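Local coordinates for rubber oxygenase (Streptomyces sp., PDB 5O1L), which cleaves the carbon-carbon double bonds of poly(cis-1,4-isoprene) rubber oxidatively with molecular oxygen, using one non-covalently bound heme b, at residues Ile323-Arg328 and Arg349-Ala354; Trp355-Ala360 and Pro369-Val374. All coordinates share one frame; numbering follows the deposited sequence. Where two conformers were deposited one is given.

Contact 1. Residues Ile323-Arg328 and Arg349-Ala354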
loop_
_atom_site.group_PDB
_atom_site.type_symbol
_atom_site.label_atom_id
_atom_site.label_comp_id
_atom_site.label_asym_id
_atom_site.label_seq_id
_atom_site.Cartn_x
_atom_site.Cartn_y
_atom_site.Cartn_z
ATOM N N ILE A 323 -16.257 13.079 -1.906
ATOM C CA ILE A 323 -15.191 12.279 -1.321
ATOM C C ILE A 323 -15.675 11.619 -0.068
ATOM O O ILE A 323 -15.474 10.421 0.143
ATOM C CB ILE A 323 -13.963 13.159 -0.902
ATOM C CG1 ILE A 323 -13.299 13.726 -2.120
ATOM C CG2 ILE A 323 -12.965 12.356 -0.036
ATOM C CD1 ILE A 323 -12.446 14.959 -1.824
ATOM N N GLY A 324 -16.383 12.349 0.777
ATOM C CA GLY A 324 -16.871 11.834 1.984
ATOM C C GLY A 324 -17.858 10.719 1.777
ATOM O O GLY A 324 -17.796 9.700 2.461
ATOM N N ALA A 325 -18.803 10.949 0.880
ATOM C CA ALA A 325 -19.845 9.989 0.674
ATOM C C ALA A 325 -19.279 8.708 0.069
ATOM O O ALA A 325 -19.627 7.668 0.514
ATOM C CB ALA A 325 -20.940 10.575 -0.215
ATOM N N PHE A 326 -18.461 8.845 -0.954
ATOM C CA PHE A 326 -17.896 7.662 -1.587
ATOM C C PHE A 326 -16.938 6.933 -0.652
ATOM O O PHE A 326 -16.923 5.685 -0.611
ATOM C CB PHE A 326 -17.229 8.004 -2.917
ATOM C CG PHE A 326 -16.886 6.768 -3.719
ATOM C CD1 PHE A 326 -17.907 6.069 -4.307
ATOM C CD2 PHE A 326 -15.615 6.346 -3.813
ATOM C CE1 PHE A 326 -17.667 4.944 -5.039
ATOM C CE2 PHE A 326 -15.361 5.118 -4.506
ATOM C CZ PHE A 326 -16.375 4.479 -5.040
ATOM N N SER A 327 -16.192 7.686 0.158
ATOM C CA SER A 327 -15.265 7.023 1.075
ATOM C C SER A 327 -16.017 6.299 2.221
ATOM O O SER A 327 -15.642 5.218 2.676
ATOM C CB SER A 327 -14.293 8.009 1.628
ATOM O OG SER A 327 -13.551 8.561 0.570
ATOM N N ARG A 328 -17.112 6.847 2.718
ATOM C CA ARG A 328 -17.912 6.204 3.694
ATOM C C ARG A 328 -18.562 4.986 3.123
ATOM O O ARG A 328 -18.655 3.962 3.792
ATOM C CB ARG A 328 -18.996 7.168 4.262
ATOM C CG ARG A 328 -18.379 8.194 5.172
ATOM C CD ARG A 328 -19.405 9.181 5.710
ATOM N NE ARG A 328 -20.310 8.475 6.530
ATOM C CZ ARG A 328 -20.102 8.110 7.806
ATOM N NH1 ARG A 328 -19.112 8.572 8.508
ATOM N NH2 ARG A 328 -20.969 7.298 8.377
ATOM N N ARG A 349 -26.819 7.036 0.138
ATOM C CA ARG A 349 -27.913 6.167 -0.283
ATOM C C ARG A 349 -28.014 6.134 -1.821
ATOM O O ARG A 349 -28.257 5.040 -2.356
ATOM C CB ARG A 349 -29.232 6.672 0.309
ATOM C CG ARG A 349 -30.396 5.753 -0.049
ATOM C CD ARG A 349 -31.623 6.122 0.799
ATOM N NE ARG A 349 -31.364 5.816 2.217
ATOM C CZ ARG A 349 -32.289 5.774 3.194
ATOM N NH1 ARG A 349 -31.933 5.464 4.437
ATOM N NH2 ARG A 349 -33.562 6.032 2.945
ATOM N N LEU A 350 -27.806 7.223 -2.524
ATOM C CA LEU A 350 -27.788 7.235 -3.958
ATOM C C LEU A 350 -26.665 6.285 -4.442
ATOM O O LEU A 350 -26.853 5.528 -5.406
ATOM C CB LEU A 350 -27.552 8.632 -4.563
ATOM C CG LEU A 350 -28.670 9.673 -4.366
ATOM C CD1 LEU A 350 -28.164 10.971 -4.939
ATOM C CD2 LEU A 350 -29.969 9.220 -5.041
ATOM N N ILE A 351 -25.501 6.413 -3.844
ATOM C CA ILE A 351 -24.343 5.589 -4.235
ATOM C C ILE A 351 -24.576 4.157 -3.937
ATOM O O ILE A 351 -24.340 3.292 -4.812
ATOM C CB ILE A 351 -23.034 6.085 -3.564
ATOM C CG1 ILE A 351 -22.678 7.450 -4.065
ATOM C CG2 ILE A 351 -21.885 5.100 -3.807
ATOM C CD1 ILE A 351 -21.642 8.149 -3.278
ATOM N N ALA A 352 -25.102 3.811 -2.757
ATOM C CA ALA A 352 -25.316 2.404 -2.492
ATOM C C ALA A 352 -26.329 1.773 -3.413
ATOM O O ALA A 352 -26.205 0.552 -3.743
ATOM C CB ALA A 352 -25.783 2.273 -1.023
ATOM N N THR A 353 -27.364 2.482 -3.816
ATOM C CA THR A 353 -28.373 1.965 -4.713
ATOM C C THR A 353 -27.914 1.894 -6.150
ATOM O O THR A 353 -28.386 1.017 -6.898
ATOM C CB THR A 353 -29.777 2.583 -4.565
ATOM O OG1 THR A 353 -29.797 3.909 -4.968
ATOM C CG2 THR A 353 -30.124 2.569 -3.135
ATOM N N ALA A 354 -27.039 2.800 -6.591
ATOM C CA ALA A 354 -26.766 2.882 -8.022
ATOM C C ALA A 354 -25.339 2.568 -8.411
ATOM O O ALA A 354 -25.100 2.227 -9.580
ATOM C CB ALA A 354 -27.115 4.262 -8.550
#

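Contact 2. Residues Trp355-Ala360 and Pro369-Val374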
loop_
_atom_site.group_PDB
_atom_site.type_symbol
_atom_site.label_atom_id
_atom_site.label_comp_id
_atom_site.label_asym_id
_atom_site.label_seq_id
_atom_site.Cartn_x
_atom_site.Cartn_y
_atom_site.Cartn_z
ATOM N N TRP A 355 -24.373 2.642 -7.513
ATOM C CA TRP A 355 -23.006 2.338 -7.921
ATOM C C TRP A 355 -22.891 0.906 -8.450
ATOM O O TRP A 355 -22.235 0.722 -9.474
ATOM C CB TRP A 355 -21.998 2.554 -6.776
ATOM C CG TRP A 355 -20.543 2.261 -7.111
ATOM C CD1 TRP A 355 -19.736 1.226 -6.643
ATOM C CD2 TRP A 355 -19.711 3.072 -7.941
ATOM N NE1 TRP A 355 -18.519 1.367 -7.192
ATOM C CE2 TRP A 355 -18.441 2.500 -7.953
ATOM C CE3 TRP A 355 -19.915 4.250 -8.627
ATOM C CZ2 TRP A 355 -17.380 3.051 -8.681
ATOM C CZ3 TRP A 355 -18.824 4.817 -9.385
ATOM C CH2 TRP A 355 -17.612 4.179 -9.414
ATOM N N PRO A 356 -23.584 -0.070 -7.852
ATOM C CA PRO A 356 -23.465 -1.433 -8.451
ATOM C C PRO A 356 -24.063 -1.494 -9.852
ATOM O O PRO A 356 -23.678 -2.375 -10.618
ATOM C CB PRO A 356 -24.212 -2.309 -7.470
ATOM C CG PRO A 356 -24.317 -1.551 -6.201
ATOM C CD PRO A 356 -24.216 -0.092 -6.525
ATOM N N LEU A 357 -24.984 -0.601 -10.197
ATOM C CA LEU A 357 -25.531 -0.567 -11.550
ATOM C C LEU A 357 -24.536 -0.022 -12.516
ATOM O O LEU A 357 -24.424 -0.518 -13.640
ATOM C CB LEU A 357 -26.845 0.231 -11.627
ATOM C CG LEU A 357 -27.949 -0.294 -10.693
ATOM C CD1 LEU A 357 -29.049 0.726 -10.659
ATOM C CD2 LEU A 357 -28.368 -1.649 -11.240
ATOM N N LEU A 358 -23.795 0.992 -12.081
ATOM C CA LEU A 358 -22.747 1.546 -12.958
ATOM C C LEU A 358 -21.708 0.469 -13.183
ATOM O O LEU A 358 -21.225 0.286 -14.281
ATOM C CB LEU A 358 -22.107 2.739 -12.320
ATOM C CG LEU A 358 -22.681 4.077 -12.803
ATOM C CD1 LEU A 358 -24.042 4.276 -12.272
ATOM C CD2 LEU A 358 -21.786 5.280 -12.482
ATOM N N VAL A 359 -21.348 -0.268 -12.114
ATOM C CA VAL A 359 -20.354 -1.310 -12.273
ATOM C C VAL A 359 -20.854 -2.372 -13.255
ATOM O O VAL A 359 -20.131 -2.797 -14.169
ATOM C CB VAL A 359 -19.991 -1.914 -10.897
ATOM C CG1 VAL A 359 -19.085 -3.115 -11.098
ATOM C CG2 VAL A 359 -19.301 -0.801 -10.049
ATOM N N ALA A 360 -22.096 -2.851 -13.059
ATOM C CA ALA A 360 -22.622 -3.834 -13.981
ATOM C C ALA A 360 -22.666 -3.367 -15.409
ATOM O O ALA A 360 -22.432 -4.106 -16.334
ATOM C CB ALA A 360 -23.987 -4.281 -13.530
ATOM N N PRO A 369 -28.120 2.075 -17.319
ATOM C CA PRO A 369 -29.096 2.172 -16.291
ATOM C C PRO A 369 -29.510 3.600 -16.064
ATOM O O PRO A 369 -28.724 4.524 -16.219
ATOM C CB PRO A 369 -28.365 1.601 -15.051
ATOM C CG PRO A 369 -26.947 1.958 -15.269
ATOM C CD PRO A 369 -26.744 1.855 -16.763
ATOM N N ALA A 370 -30.756 3.775 -15.662
ATOM C CA ALA A 370 -31.295 5.084 -15.312
ATOM C C ALA A 370 -30.918 5.342 -13.874
ATOM O O ALA A 370 -31.432 4.715 -12.973
ATOM C CB ALA A 370 -32.843 5.036 -15.399
ATOM N N VAL A 371 -29.891 6.121 -13.659
ATOM C CA VAL A 371 -29.446 6.439 -12.314
ATOM C C VAL A 371 -29.372 7.957 -12.206
ATOM O O VAL A 371 -29.339 8.653 -13.185
ATOM C CB VAL A 371 -28.044 5.796 -11.976
ATOM C CG1 VAL A 371 -28.104 4.255 -12.025
ATOM C CG2 VAL A 371 -26.988 6.231 -12.951
ATOM N N PRO A 372 -29.343 8.472 -10.984
ATOM C CA PRO A 372 -29.141 9.914 -10.810
ATOM C C PRO A 372 -27.904 10.439 -11.507
ATOM O O PRO A 372 -26.876 9.778 -11.512
ATOM C CB PRO A 372 -28.942 10.024 -9.292
ATOM C CG PRO A 372 -29.688 8.864 -8.729
ATOM C CD PRO A 372 -29.416 7.767 -9.682
ATOM N N ALA A 373 -27.966 11.643 -12.061
ATOM C CA ALA A 373 -26.888 12.245 -12.792
ATOM C C ALA A 373 -25.617 12.332 -11.973
ATOM O O ALA A 373 -24.481 12.193 -12.536
ATOM C CB ALA A 373 -27.239 13.640 -13.262
ATOM N N VAL A 374 -25.738 12.550 -10.670
ATOM C CA VAL A 374 -24.507 12.726 -9.848
ATOM C C VAL A 374 -23.674 11.407 -9.883
ATOM O O VAL A 374 -22.482 11.440 -9.639
ATOM C CB VAL A 374 -24.816 13.175 -8.412
ATOM C CG1 VAL A 374 -25.610 12.109 -7.635
ATOM C CG2 VAL A 374 -23.595 13.564 -7.622
#

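Contact 1. Residues Ile323-Arg328 and Arg349-Ala354
Phe326 and Ile351 mark the closest approach of two helical backbones, with their CA atoms 7.3 Å apart; the first lies on helix 320-331 and the second on helix 345-362. Ile351 does all the bridging from its side, and its two branches part to separate targets. The longer one ends in CD1, which lies 4.0 Å from Ala325 CB and touches the backbone N of Phe326 as well, so the methyl rests on the helix surface itself. The shorter one, CG2, comes obliquely to the phenyl ring: Phe326 holds CG anti to its backbone N (chi1 -168°), which puts ring atom CD1 4.1 Å from Ile351 CG2. This is helix-to-helix packing in the all-helical catalytic domain of the rubber oxygenase family, away from the heme, and a third helix, 373-393, adds Leu378 against both Phe326 and Ile351. The Phe326 ring also meets the ring of Trp355 edge-to-face. The interface is wholly apolar and buried but small, 117 Å² over both sides. Ser327 OG, which takes no part in it, donates within its own helix to Ile323 O at 2.7 Å, reaching that oxygen from the face opposite Ser327 N. Arg328 forms salt bridges with Asp337 and Glu348.

Contact 2. Residues Trp355-Ala360 and Pro369-Val374
Leu357 holds its CG anti to the carbonyl carbon (chi1 -58°), and Val371 does the same with CG1, which brings Leu357 CD1 to 3.9 Å from Val371 CG1 as the two side chains slide past each other in opposite directions. Leu358 gets to the same valine another way. It does not set out toward the loop from its backbone, but a chi1 of -97°, well away from the usual staggered values, together with a chi2 of 71° brings the end of the side chain over, with Leu358 CD1 3.6 Å from Val371 CG2. Val371 CG1 thus touches the CD1 methyls of both leucines, while CG2 meets Leu358 alone of the pair.

Two residues earlier in the chain, Pro369 puts CB and CG against the base of Leu357: CB faces CB at 4.0 Å, and Pro369 CG sits 3.9 Å from Leu357 O. The backbones are nearest here too, 6.5 Å between the CA atoms of Leu357 and Pro369. After leaving helix 345-362 the chain doubles back and runs beside it as an extended segment, before Ala373 and Val374 lead into helix 373-393. Trp376 of that helix touches both Leu358 and Val371, while Ile366 in the intervening loop packs on Leu357. Trp355 starts out away from the loop and meets Trp245 edge-to-face.

All the side-chain contacts are between aliphatic groups, and the segments exchange no hydrogen bonds. The loop is therefore held to the helix here by shape and burial of methyl and methylene groups; Leu357 was modelled in two conformers, so its contacts hold for one of them, consistent with some mobility at this partly exposed residue.

Helix 345-362 serves both contacts with successive stretches of its length, and their centres lie 11 Å apart, toward the same side of the chain. Contact 1 is the buried one, helix against helix; contact 2 lies farther out, helix against a returning loop, and is only partly buried although it buries more area, 178 against 117 Å². Both are apolar, but the chemistry follows the place: a phenyl ring and an isoleucine fill the space between buried helices in contact 1, whereas small aliphatic groups and a proline line the partly exposed return in contact 2. They also touch directly: Ala354 CB meets Val371 CG1 at 3.6 Å, and Leu350 packs on Pro372. Helix 373-393 touches residues of both.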